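Local atomic coordinates of fatty acyl CoA synthetase FADD13 (FATTY-ACYL-CoA SYNTHETASE) (Mycobacterium tuberculosis, PDB entry 3R44), a protein that is a fatty-acyl-CoA synthetase by name and a member of the ANL superfamily of AMP-binding enzymes, with a large N-terminal region joined to a smaller C-terminal domain. Residues A88-A93 / A160-V165; S116-Y121 / D144-D149; E310-Y315 / L327-A332; A336-R341 / E403-I408. One frame throughout, in Å; residues are numbered along the deposited sequence.

Interaction 1: A88-A93 / A160-V165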
loop_
_atom_site.group_PDB
_atom_site.type_symbol
_atom_site.label_atom_id
_atom_site.label_comp_id
_atom_site.label_asym_id
_atom_site.label_seq_id
_atom_site.Cartn_x
_atom_site.Cartn_y
_atom_site.Cartn_z
ATOM N N ALA A 88 -9.110 -17.197 -9.079
ATOM C CA ALA A 88 -7.713 -17.654 -9.196
ATOM C C ALA A 88 -7.227 -18.396 -7.934
ATOM O O ALA A 88 -6.568 -19.454 -8.063
ATOM C CB ALA A 88 -6.750 -16.465 -9.507
ATOM N N ALA A 89 -7.546 -17.846 -6.757
ATOM C CA ALA A 89 -7.219 -18.488 -5.465
ATOM C C ALA A 89 -7.729 -19.949 -5.383
ATOM O O ALA A 89 -6.995 -20.872 -5.019
ATOM C CB ALA A 89 -7.742 -17.634 -4.282
ATOM N N LYS A 90 -8.980 -20.174 -5.777
ATOM C CA LYS A 90 -9.566 -21.513 -5.763
ATOM C C LYS A 90 -8.829 -22.474 -6.684
ATOM O O LYS A 90 -8.763 -23.663 -6.391
ATOM C CB LYS A 90 -11.032 -21.479 -6.168
ATOM C CG LYS A 90 -11.921 -20.743 -5.123
ATOM C CD LYS A 90 -13.363 -20.707 -5.675
ATOM C CE LYS A 90 -14.257 -19.791 -4.866
ATOM N NZ LYS A 90 -15.046 -20.633 -4.045
ATOM N N LEU A 91 -8.300 -21.964 -7.797
ATOM C CA LEU A 91 -7.512 -22.768 -8.754
ATOM C C LEU A 91 -6.042 -22.957 -8.448
ATOM O O LEU A 91 -5.366 -23.778 -9.113
ATOM C CB LEU A 91 -7.605 -22.124 -10.157
ATOM C CG LEU A 91 -8.982 -22.027 -10.798
ATOM C CD1 LEU A 91 -8.881 -21.262 -12.107
ATOM C CD2 LEU A 91 -9.550 -23.407 -11.064
ATOM N N GLY A 92 -5.513 -22.241 -7.470
ATOM C CA GLY A 92 -4.085 -22.268 -7.149
ATOM C C GLY A 92 -3.284 -21.412 -8.130
ATOM O O GLY A 92 -2.053 -21.492 -8.202
ATOM N N ALA A 93 -3.999 -20.596 -8.883
ATOM C CA ALA A 93 -3.416 -19.573 -9.746
ATOM C C ALA A 93 -2.947 -18.326 -8.994
ATOM O O ALA A 93 -3.276 -18.088 -7.827
ATOM C CB ALA A 93 -4.396 -19.192 -10.972
ATOM N N ALA A 160 -21.252 -22.229 -12.279
ATOM C CA ALA A 160 -20.837 -21.770 -10.967
ATOM C C ALA A 160 -20.392 -22.958 -10.118
ATOM O O ALA A 160 -20.627 -22.968 -8.942
ATOM C CB ALA A 160 -22.001 -20.958 -10.284
ATOM N N ASP A 161 -19.712 -23.935 -10.729
ATOM C CA ASP A 161 -19.245 -25.152 -10.048
ATOM C C ASP A 161 -18.147 -24.778 -9.081
ATOM O O ASP A 161 -17.234 -24.071 -9.440
ATOM C CB ASP A 161 -18.603 -26.138 -11.052
ATOM C CG ASP A 161 -19.582 -26.672 -12.129
ATOM O OD1 ASP A 161 -20.783 -26.843 -11.811
ATOM O OD2 ASP A 161 -19.127 -26.965 -13.292
ATOM N N GLU A 162 -18.164 -25.313 -7.881
ATOM C CA GLU A 162 -17.041 -25.113 -7.007
ATOM C C GLU A 162 -15.844 -25.957 -7.532
ATOM O O GLU A 162 -15.995 -27.172 -7.681
ATOM C CB GLU A 162 -17.499 -25.524 -5.607
ATOM C CG GLU A 162 -16.626 -25.130 -4.498
ATOM C CD GLU A 162 -16.625 -23.663 -4.230
ATOM O OE1 GLU A 162 -15.472 -23.194 -4.116
ATOM O OE2 GLU A 162 -17.736 -22.987 -4.102
ATOM N N PRO A 163 -14.698 -25.342 -7.873
ATOM C CA PRO A 163 -13.575 -26.184 -8.316
ATOM C C PRO A 163 -13.037 -27.130 -7.236
ATOM O O PRO A 163 -13.143 -26.847 -6.048
ATOM C CB PRO A 163 -12.468 -25.165 -8.653
ATOM C CG PRO A 163 -13.202 -23.825 -8.749
ATOM C CD PRO A 163 -14.317 -23.925 -7.798
ATOM N N ALA A 164 -12.423 -28.219 -7.658
ATOM C CA ALA A 164 -11.668 -29.046 -6.739
ATOM C C ALA A 164 -10.541 -28.133 -6.257
ATOM O O ALA A 164 -9.699 -27.688 -7.040
ATOM C CB ALA A 164 -11.115 -30.294 -7.461
ATOM N N VAL A 165 -10.558 -27.761 -4.994
ATOM C CA VAL A 165 -9.531 -26.856 -4.504
ATOM C C VAL A 165 -8.562 -27.737 -3.737
ATOM O O VAL A 165 -8.970 -28.425 -2.779
ATOM C CB VAL A 165 -10.130 -25.749 -3.591
ATOM C CG1 VAL A 165 -9.041 -24.877 -2.998
ATOM C CG2 VAL A 165 -11.110 -24.903 -4.342
#
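Lys90 and Glu162 form a salt bridge between the last turn of helix 79-91 and the loop that follows helix 148-157. The ammonium atom Lys90 NZ lies 2.6 Å from Glu162 OE1 and meets it on the syn lone pair, which faces OE2. The lysine chain stays extended as far as CE and then turns at its last torsion (chi4 -103°), which brings NZ round to a carboxylate whose chain crosses it at about a right angle. Both charged groups have further partners on helix 46-62: Asn50 OD1 accepts from Lys90 NZ, and the side-chain amides of Asn50 and Asn54 donate to Glu162 OE2.

Apolar contact lines the rest of the lysine. Pro163 lays its ring across the aliphatic chain, with its CD 4.0 Å from Lys90 CD, and on its other flank Pro163 CB is 4.2 Å from Leu91 CD2. Val165 CG2 packs on the lysine's root, 3.9 Å from Lys90 CB, and also approaches Lys90 O at 3.4 Å. Immediately afterwards the helix ends in a Schellman motif, with Gly92 at positive phi.

With its methylenes covered by proline and valine, and NZ and both carboxylate oxygens held by bonds, the ion pair is probably fixed in position and joins three parts of the N-terminal region: two helices and a loop.

Interaction 2: S116-Y121 / D144-D149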
loop_
_atom_site.group_PDB
_atom_site.type_symbol
_atom_site.label_atom_id
_atom_site.label_comp_id
_atom_site.label_asym_id
_atom_site.label_seq_id
_atom_site.Cartn_x
_atom_site.Cartn_y
_atom_site.Cartn_z
ATOM N N SER A 116 3.161 -13.645 -16.923
ATOM C CA SER A 116 1.705 -13.749 -16.960
ATOM C C SER A 116 1.281 -14.440 -18.235
ATOM O O SER A 116 1.773 -14.134 -19.341
ATOM C CB SER A 116 0.980 -12.405 -16.916
ATOM O OG SER A 116 1.164 -11.827 -15.627
ATOM N N LYS A 117 0.323 -15.334 -18.072
ATOM C CA LYS A 117 -0.233 -16.095 -19.185
ATOM C C LYS A 117 -1.476 -15.443 -19.770
ATOM O O LYS A 117 -1.732 -15.510 -20.947
ATOM C CB LYS A 117 -0.561 -17.486 -18.650
ATOM C CG LYS A 117 -1.031 -18.504 -19.636
ATOM C CD LYS A 117 -0.977 -19.910 -18.970
ATOM C CE LYS A 117 -1.501 -20.985 -19.923
ATOM N NZ LYS A 117 -0.781 -20.988 -21.234
ATOM N N VAL A 118 -2.289 -14.835 -18.907
ATOM C CA VAL A 118 -3.552 -14.250 -19.296
ATOM C C VAL A 118 -3.553 -12.856 -18.756
ATOM O O VAL A 118 -3.098 -12.646 -17.634
ATOM C CB VAL A 118 -4.729 -15.071 -18.695
ATOM C CG1 VAL A 118 -6.069 -14.334 -18.807
ATOM C CG2 VAL A 118 -4.800 -16.474 -19.395
ATOM N N VAL A 119 -4.034 -11.916 -19.545
ATOM C CA VAL A 119 -4.164 -10.532 -19.109
ATOM C C VAL A 119 -5.621 -10.130 -19.216
ATOM O O VAL A 119 -6.209 -10.220 -20.298
ATOM C CB VAL A 119 -3.277 -9.601 -19.940
ATOM C CG1 VAL A 119 -3.508 -8.133 -19.534
ATOM C CG2 VAL A 119 -1.772 -10.064 -19.743
ATOM N N ILE A 120 -6.204 -9.751 -18.087
ATOM C CA ILE A 120 -7.598 -9.298 -18.057
ATOM C C ILE A 120 -7.597 -7.783 -17.829
ATOM O O ILE A 120 -7.066 -7.324 -16.805
ATOM C CB ILE A 120 -8.419 -10.037 -17.011
ATOM C CG1 ILE A 120 -8.392 -11.555 -17.276
ATOM C CG2 ILE A 120 -9.883 -9.521 -17.073
ATOM C CD1 ILE A 120 -9.026 -12.328 -16.249
ATOM N N TYR A 121 -8.147 -7.016 -18.775
ATOM C CA TYR A 121 -8.075 -5.575 -18.700
ATOM C C TYR A 121 -9.374 -4.845 -18.865
ATOM O O TYR A 121 -10.292 -5.240 -19.624
ATOM C CB TYR A 121 -7.053 -5.034 -19.684
ATOM C CG TYR A 121 -7.412 -5.221 -21.136
ATOM C CD1 TYR A 121 -8.036 -4.202 -21.868
ATOM C CD2 TYR A 121 -7.142 -6.411 -21.774
ATOM C CE1 TYR A 121 -8.350 -4.385 -23.205
ATOM C CE2 TYR A 121 -7.470 -6.605 -23.088
ATOM C CZ TYR A 121 -8.057 -5.605 -23.800
ATOM O OH TYR A 121 -8.333 -5.866 -25.135
ATOM N N ASP A 144 -3.345 -14.966 -23.802
ATOM C CA ASP A 144 -4.698 -14.431 -23.849
ATOM C C ASP A 144 -4.794 -13.004 -23.340
ATOM O O ASP A 144 -4.328 -12.714 -22.246
ATOM C CB ASP A 144 -5.619 -15.352 -23.058
ATOM C CG ASP A 144 -6.078 -16.522 -23.880
ATOM O OD1 ASP A 144 -6.757 -16.273 -24.911
ATOM O OD2 ASP A 144 -5.703 -17.672 -23.557
ATOM N N TRP A 145 -5.378 -12.123 -24.143
ATOM C CA TRP A 145 -5.705 -10.758 -23.701
ATOM C C TRP A 145 -7.232 -10.548 -23.685
ATOM O O TRP A 145 -7.871 -10.600 -24.732
ATOM C CB TRP A 145 -5.058 -9.754 -24.623
ATOM C CG TRP A 145 -3.601 -9.975 -24.929
ATOM C CD1 TRP A 145 -3.068 -10.846 -25.831
ATOM C CD2 TRP A 145 -2.500 -9.263 -24.357
ATOM N NE1 TRP A 145 -1.681 -10.736 -25.841
ATOM C CE2 TRP A 145 -1.319 -9.766 -24.941
ATOM C CE3 TRP A 145 -2.396 -8.263 -23.378
ATOM C CZ2 TRP A 145 -0.048 -9.292 -24.588
ATOM C CZ3 TRP A 145 -1.126 -7.792 -23.033
ATOM C CH2 TRP A 145 0.024 -8.307 -23.638
ATOM N N ILE A 146 -7.802 -10.365 -22.502
ATOM C CA ILE A 146 -9.238 -10.482 -22.323
ATOM C C ILE A 146 -9.714 -9.144 -21.819
ATOM O O ILE A 146 -9.444 -8.805 -20.674
ATOM C CB ILE A 146 -9.634 -11.600 -21.298
ATOM C CG1 ILE A 146 -9.017 -12.969 -21.664
ATOM C CG2 ILE A 146 -11.134 -11.778 -21.275
ATOM C CD1 ILE A 146 -9.529 -13.528 -23.014
ATOM N N GLY A 147 -10.427 -8.403 -22.665
ATOM C CA GLY A 147 -10.957 -7.086 -22.255
ATOM C C GLY A 147 -12.313 -7.226 -21.609
ATOM O O GLY A 147 -12.846 -8.333 -21.472
ATOM N N ALA A 148 -12.857 -6.096 -21.165
ATOM C CA ALA A 148 -14.144 -6.050 -20.448
ATOM C C ALA A 148 -15.343 -6.769 -21.089
ATOM O O ALA A 148 -16.092 -7.456 -20.384
ATOM C CB ALA A 148 -14.528 -4.574 -20.154
ATOM N N ASP A 149 -15.520 -6.613 -22.395
ATOM C CA ASP A 149 -16.688 -7.134 -23.103
ATOM C C ASP A 149 -16.589 -8.667 -23.168
ATOM O O ASP A 149 -17.558 -9.377 -22.860
ATOM C CB ASP A 149 -16.777 -6.552 -24.527
ATOM C CG ASP A 149 -17.371 -5.102 -24.579
ATOM O OD1 ASP A 149 -17.860 -4.542 -23.546
ATOM O OD2 ASP A 149 -17.354 -4.532 -25.699
HETATM O O HOH W 1 -9.237 -8.061 -26.169
#
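Val119 and Tyr121 of strand 118-121 are hydrogen-bonded to strand 144-147, which runs parallel to it with an angle of 14° between the two short axes. The backbone ladder starts weakly, with Asp144 N 3.3 Å from Lys117 O, and tightens beyond it: Val119 N donates to Asp144 O at 2.8 Å, Ile146 N to Val119 O at 2.7 Å, and Tyr121 N to Ile146 O at 2.9 Å. The first two of these strong bonds come in nearly along the C=O axis, whereas Tyr121 N is tilted out of the carbonyl plane of Ile146. CA-H...O contacts fill the spaces between them.

Aromatic contacts gather on the face carrying Val119, Trp145 and Tyr121. Tyr121 has CG between its backbone N and carbonyl carbon (chi1 67°), a rotamer that folds the ring back over the next strand. There Gly147 CA sits over the ring centre in a CH-pi contact, 3.6 Å from the centroid, and a water links Tyr121 OH to Trp145 O. Val119 CB packs against the indole at Trp145 CE3, 3.8 Å away, the two side chains lying side by side.

On the other face the contacts are between carbon atoms: Val118 CG2 meets the methylene CB of Asp144 and Ile120 CG1 approaches Ile146 CB at 4.2 Å.

The pair belongs to a beta-alpha-beta unit whose connecting helix, 126-134, covers the aromatic face through Ile129 and Arg133. Helix 104-114 adds Leu111 there, strand 70-74 flanks 118-121 on the side away from 144-147, and Gly147 occupies the N-cap position of helix 148-157.

Interaction 3: E310-Y315 / L327-A332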
loop_
_atom_site.group_PDB
_atom_site.type_symbol
_atom_site.label_atom_id
_atom_site.label_comp_id
_atom_site.label_asym_id
_atom_site.label_seq_id
_atom_site.Cartn_x
_atom_site.Cartn_y
_atom_site.Cartn_z
ATOM N N GLU A 310 -13.288 8.541 14.471
ATOM C CA GLU A 310 -11.889 8.317 14.851
ATOM C C GLU A 310 -11.040 7.973 13.642
ATOM O O GLU A 310 -11.569 7.773 12.564
ATOM C CB GLU A 310 -11.804 7.261 15.935
ATOM C CG GLU A 310 -12.242 7.884 17.266
ATOM C CD GLU A 310 -12.179 6.962 18.449
ATOM O OE1 GLU A 310 -12.341 5.740 18.282
ATOM O OE2 GLU A 310 -11.993 7.474 19.573
ATOM N N VAL A 311 -9.726 7.900 13.831
ATOM C CA VAL A 311 -8.827 7.583 12.742
ATOM C C VAL A 311 -7.842 6.514 13.213
ATOM O O VAL A 311 -7.270 6.633 14.298
ATOM C CB VAL A 311 -8.082 8.855 12.237
ATOM C CG1 VAL A 311 -7.260 8.534 11.038
ATOM C CG2 VAL A 311 -9.108 9.956 11.833
ATOM N N VAL A 312 -7.706 5.449 12.431
ATOM C CA VAL A 312 -6.654 4.451 12.606
ATOM C C VAL A 312 -5.578 4.709 11.543
ATOM O O VAL A 312 -5.882 4.992 10.368
ATOM C CB VAL A 312 -7.226 3.024 12.480
ATOM C CG1 VAL A 312 -6.096 1.949 12.383
ATOM C CG2 VAL A 312 -8.288 2.803 13.626
ATOM N N GLN A 313 -4.327 4.636 11.971
ATOM C CA GLN A 313 -3.190 4.887 11.089
ATOM C C GLN A 313 -2.223 3.738 11.230
ATOM O O GLN A 313 -2.360 2.946 12.143
ATOM C CB GLN A 313 -2.504 6.205 11.501
ATOM C CG GLN A 313 -3.318 7.409 11.320
ATOM C CD GLN A 313 -2.683 8.602 11.987
ATOM O OE1 GLN A 313 -1.804 9.219 11.398
ATOM N NE2 GLN A 313 -3.112 8.923 13.225
ATOM N N GLY A 314 -1.287 3.607 10.320
ATOM C CA GLY A 314 -0.236 2.621 10.486
ATOM C C GLY A 314 0.876 2.659 9.488
ATOM O O GLY A 314 0.980 3.590 8.672
ATOM N N TYR A 315 1.661 1.596 9.510
ATOM C CA TYR A 315 2.776 1.421 8.662
ATOM C C TYR A 315 2.736 0.006 8.099
ATOM O O TYR A 315 2.582 -0.973 8.871
ATOM C CB TYR A 315 4.031 1.583 9.474
ATOM C CG TYR A 315 5.300 1.156 8.778
ATOM C CD1 TYR A 315 5.859 1.940 7.762
ATOM C CD2 TYR A 315 5.938 -0.026 9.132
ATOM C CE1 TYR A 315 7.063 1.595 7.173
ATOM C CE2 TYR A 315 7.124 -0.396 8.524
ATOM C CZ TYR A 315 7.671 0.413 7.537
ATOM O OH TYR A 315 8.850 0.008 6.950
ATOM N N LEU A 327 -1.807 2.225 14.671
ATOM C CA LEU A 327 -2.029 3.212 15.750
ATOM C C LEU A 327 -3.517 3.254 15.924
ATOM O O LEU A 327 -4.256 3.814 15.098
ATOM C CB LEU A 327 -1.427 4.566 15.378
ATOM C CG LEU A 327 -1.615 5.681 16.410
ATOM C CD1 LEU A 327 -0.714 5.327 17.587
ATOM C CD2 LEU A 327 -1.295 7.064 15.842
ATOM N N LEU A 328 -3.983 2.617 16.975
ATOM C CA LEU A 328 -5.392 2.507 17.188
ATOM C C LEU A 328 -6.022 3.885 17.505
ATOM O O LEU A 328 -5.337 4.857 17.864
ATOM C CB LEU A 328 -5.683 1.382 18.225
ATOM C CG LEU A 328 -5.151 -0.023 17.801
ATOM C CD1 LEU A 328 -5.536 -1.098 18.810
ATOM C CD2 LEU A 328 -5.606 -0.409 16.423
ATOM N N SER A 329 -7.333 3.971 17.291
ATOM C CA SER A 329 -8.109 5.169 17.509
ATOM C C SER A 329 -7.854 5.881 18.845
ATOM O O SER A 329 -7.633 7.086 18.896
ATOM C CB SER A 329 -9.577 4.769 17.448
ATOM O OG SER A 329 -9.789 3.920 16.324
ATOM N N GLU A 330 -7.874 5.115 19.925
ATOM C CA GLU A 330 -7.620 5.647 21.273
ATOM C C GLU A 330 -6.308 6.459 21.391
ATOM O O GLU A 330 -6.187 7.308 22.280
ATOM C CB GLU A 330 -7.617 4.488 22.295
ATOM N N ASP A 331 -5.353 6.201 20.478
ATOM C CA ASP A 331 -3.988 6.736 20.516
ATOM C C ASP A 331 -3.722 7.839 19.447
ATOM O O ASP A 331 -2.617 8.407 19.375
ATOM C CB ASP A 331 -3.010 5.555 20.289
ATOM C CG ASP A 331 -2.966 4.556 21.467
ATOM O OD1 ASP A 331 -3.281 5.013 22.569
ATOM O OD2 ASP A 331 -2.604 3.341 21.273
ATOM N N ALA A 332 -4.705 8.133 18.592
ATOM C CA ALA A 332 -4.444 9.016 17.397
ATOM C C ALA A 332 -3.885 10.389 17.779
ATOM O O ALA A 332 -2.975 10.926 17.144
ATOM C CB ALA A 332 -5.693 9.146 16.542
HETATM O O HOH W 2 -4.717 6.753 14.628
HETATM O O HOH W 3 -8.900 8.873 16.266
HETATM O O HOH W 4 -1.946 10.540 14.907
#
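Leu327, Ser329 and Gln313 bury the most surface where strand 310-316 meets the end of strand 324-327 and the turn beyond it. Leu327 and Gln313 form an antiparallel hydrogen-bonded pair. Leu327 N donates almost straight to Gln313 O at 2.7 Å (175° at the hydrogen), and Gln313 N returns a longer bond of 3.2 Å to Leu327 O. Their side chains project from the same face of the sheet and run side by side, so that Leu327 CD2 lies 3.7 Å from Gln313 NE2.

The amide of Gln313 is held at both atoms. Its OE1 accepts from the backbone N of Met296, which fixes which way round the group is turned, while NE2 donates to two waters. One of these waters, 3.0 Å from Gln313 NE2, donates in turn to Val311 O and Leu327 O, bridging the strands beyond their last direct bond; the other reaches Ala332 O.

Ser329 lies alongside the strand's edge and touches Val312 and Glu310, whose side chains leave the face opposite Gln313. With OG anti to its carbonyl carbon (chi1 -46°), the hydroxyl oxygen comes 3.3 Å from Val312 CG2, and Ser329 CB rests 3.7 Å from Glu310 CB. A tight turn, in which Ala332 N bonds to Ser329 O, swings Ala332 back, placing its methyl CB 3.7 Å from Val311 O.

The contact marks the open end of the 310-316/324-327 beta-hairpin, where the chain leaves the pair and water takes over. Strand 310-316 ends the parallel run of the large mixed sheet, beside 288-291, and 324-327 adds to it antiparallel.

Interaction 4: A336-R341 / E403-I408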
loop_
_atom_site.group_PDB
_atom_site.type_symbol
_atom_site.label_atom_id
_atom_site.label_comp_id
_atom_site.label_asym_id
_atom_site.label_seq_id
_atom_site.Cartn_x
_atom_site.Cartn_y
_atom_site.Cartn_z
ATOM N N ALA A 336 0.407 11.495 18.043
ATOM C CA ALA A 336 0.513 12.192 16.750
ATOM C C ALA A 336 1.886 11.973 16.177
ATOM O O ALA A 336 2.905 12.208 16.864
ATOM C CB ALA A 336 0.259 13.664 16.882
ATOM N N GLY A 337 1.897 11.488 14.939
ATOM C CA GLY A 337 3.126 11.243 14.189
ATOM C C GLY A 337 3.661 9.820 14.288
ATOM O O GLY A 337 4.561 9.430 13.516
ATOM N N SER A 338 3.108 9.028 15.213
ATOM C CA SER A 338 3.478 7.625 15.321
ATOM C C SER A 338 2.752 6.778 14.271
ATOM O O SER A 338 1.626 7.088 13.897
ATOM C CB SER A 338 3.154 7.069 16.692
ATOM O OG SER A 338 3.534 5.719 16.751
ATOM N N ALA A 339 3.382 5.681 13.860
ATOM C CA ALA A 339 2.789 4.659 13.027
ATOM C C ALA A 339 2.133 3.544 13.890
ATOM O O ALA A 339 1.584 2.584 13.353
ATOM C CB ALA A 339 3.895 4.039 12.099
ATOM N N GLY A 340 2.232 3.681 15.213
ATOM C CA GLY A 340 1.569 2.826 16.178
ATOM C C GLY A 340 2.430 1.648 16.623
ATOM O O GLY A 340 3.651 1.680 16.484
ATOM N N ARG A 341 1.769 0.687 17.256
ATOM C CA ARG A 341 2.411 -0.522 17.786
ATOM C C ARG A 341 2.333 -1.683 16.793
ATOM O O ARG A 341 1.484 -1.710 15.902
ATOM C CB ARG A 341 1.670 -0.951 19.054
ATOM C CG ARG A 341 1.852 -0.035 20.288
ATOM C CD ARG A 341 1.001 -0.466 21.464
ATOM N NE ARG A 341 1.650 0.016 22.688
ATOM C CZ ARG A 341 1.011 0.310 23.786
ATOM N NH1 ARG A 341 -0.303 0.210 23.820
ATOM N NH2 ARG A 341 1.673 0.749 24.830
ATOM N N GLU A 403 7.402 2.730 24.964
ATOM C CA GLU A 403 6.090 2.122 25.116
ATOM C C GLU A 403 5.729 1.271 23.872
ATOM O O GLU A 403 4.602 0.768 23.752
ATOM C CB GLU A 403 5.007 3.200 25.404
ATOM C CG GLU A 403 4.711 3.444 26.852
ATOM C CD GLU A 403 4.145 2.181 27.561
ATOM O OE1 GLU A 403 3.053 1.655 27.183
ATOM O OE2 GLU A 403 4.803 1.737 28.529
ATOM N N GLY A 404 6.677 1.114 22.950
ATOM C CA GLY A 404 6.484 0.288 21.783
ATOM C C GLY A 404 5.913 0.956 20.547
ATOM O O GLY A 404 5.552 0.280 19.577
ATOM N N TYR A 405 5.878 2.284 20.536
ATOM C CA TYR A 405 5.283 3.020 19.421
ATOM C C TYR A 405 6.374 3.326 18.405
ATOM O O TYR A 405 7.442 3.877 18.755
ATOM C CB TYR A 405 4.568 4.273 19.890
ATOM C CG TYR A 405 3.278 4.015 20.614
ATOM C CD1 TYR A 405 2.095 3.928 19.938
ATOM C CD2 TYR A 405 3.250 3.796 21.968
ATOM C CE1 TYR A 405 0.878 3.686 20.595
ATOM C CE2 TYR A 405 2.049 3.505 22.639
ATOM C CZ TYR A 405 0.889 3.464 21.956
ATOM O OH TYR A 405 -0.272 3.251 22.621
ATOM N N LEU A 406 6.109 2.940 17.174
ATOM C CA LEU A 406 7.006 3.166 16.034
ATOM C C LEU A 406 6.832 4.571 15.444
ATOM O O LEU A 406 5.700 5.026 15.215
ATOM C CB LEU A 406 6.689 2.160 14.931
ATOM C CG LEU A 406 7.496 2.269 13.641
ATOM C CD1 LEU A 406 8.989 2.158 13.983
ATOM C CD2 LEU A 406 7.123 1.191 12.594
ATOM N N TYR A 407 7.960 5.234 15.179
ATOM C CA TYR A 407 7.998 6.537 14.510
ATOM C C TYR A 407 8.899 6.350 13.308
ATOM O O TYR A 407 10.068 6.047 13.455
ATOM C CB TYR A 407 8.558 7.655 15.401
ATOM C CG TYR A 407 7.625 8.065 16.524
ATOM C CD1 TYR A 407 6.804 9.170 16.384
ATOM C CD2 TYR A 407 7.530 7.326 17.690
ATOM C CE1 TYR A 407 5.921 9.552 17.377
ATOM C CE2 TYR A 407 6.635 7.696 18.712
ATOM C CZ TYR A 407 5.852 8.803 18.545
ATOM O OH TYR A 407 4.977 9.172 19.514
ATOM N N ILE A 408 8.347 6.465 12.112
ATOM C CA ILE A 408 9.158 6.371 10.930
ATOM C C ILE A 408 9.898 7.670 10.655
ATOM O O ILE A 408 9.323 8.774 10.593
ATOM C CB ILE A 408 8.329 5.940 9.702
ATOM C CG1 ILE A 408 7.660 4.584 9.932
ATOM C CG2 ILE A 408 9.187 5.921 8.408
ATOM C CD1 ILE A 408 8.513 3.416 9.790
HETATM O O HOH W 5 4.048 11.424 19.244
HETATM O O HOH W 6 5.688 7.448 11.906
#
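Ser338, which meets Leu406 of strand 406-410, opens an ST turn within its loop: its OG accepts from Gly340 N, and the same hydroxyl donates across to Leu406 O at 2.7 Å. The hydroxyl stands anti to its own backbone N (chi1 -180°), which carries it to the carbonyl from above its plane. Ala339 N takes the same oxygen at 2.8 Å, almost head-on, so two donors grip Leu406 O. A straight bond from Leu406 N to Gly340 O, also 2.8 Å, completes the close part of the contact. Ser338 CB lies over the face of the Tyr407 ring in a CH-pi contact, 3.9 Å from its centroid, while the methyl of Ala339 packs on Leu406 and Ile408.

Towards Ala336 the packing gives way to water. One water bridges Ala336 O and Tyr407 OH, lying in the ring plane at its edge; another joins Gly337 O to Ile408 N.

At the other end Arg341 passes across the Tyr405 ring towards the exposed Glu403. Its CG sits over the centre of the Tyr405 ring, 3.9 Å from the centroid, and farther out the guanidinium lies over the CE2-CZ-OH rim, with the two planes 28° apart. Tyr405 OH is anchored separately, by a hydrogen bond to Asp331 OD2. The guanidinium uses its edge for Glu403: NE and NH2 both donate in plane to the one atom Glu403 O, at 3.2 Å from NE and 3.1 Å from NH2, and NH2 also makes a salt bridge with Glu403 OE1 at 2.9 Å.

How the interactions relate
The four contacts form two clusters. Interaction 2 is nested along the chain inside the loop closed by interaction 1, with centres about 18 Å apart; the two do not touch, although helix 148-157 connects strand 144-147 to the loop of 160-165. Interactions 3 and 4 follow in series, on the opposite side of the chain's centre from interaction 2, whose centre is about 39 Å from that of interaction 3. Their own centres are about 10 Å apart and they touch: Leu327 packs on Gly340, and Tyr315 on Ile408. Strand 341-342 flanks 324-327 in the large mixed sheet, so interaction 4 ties strand 406-410 to that sheet's edge, while interaction 2 lies within a separate parallel sheet.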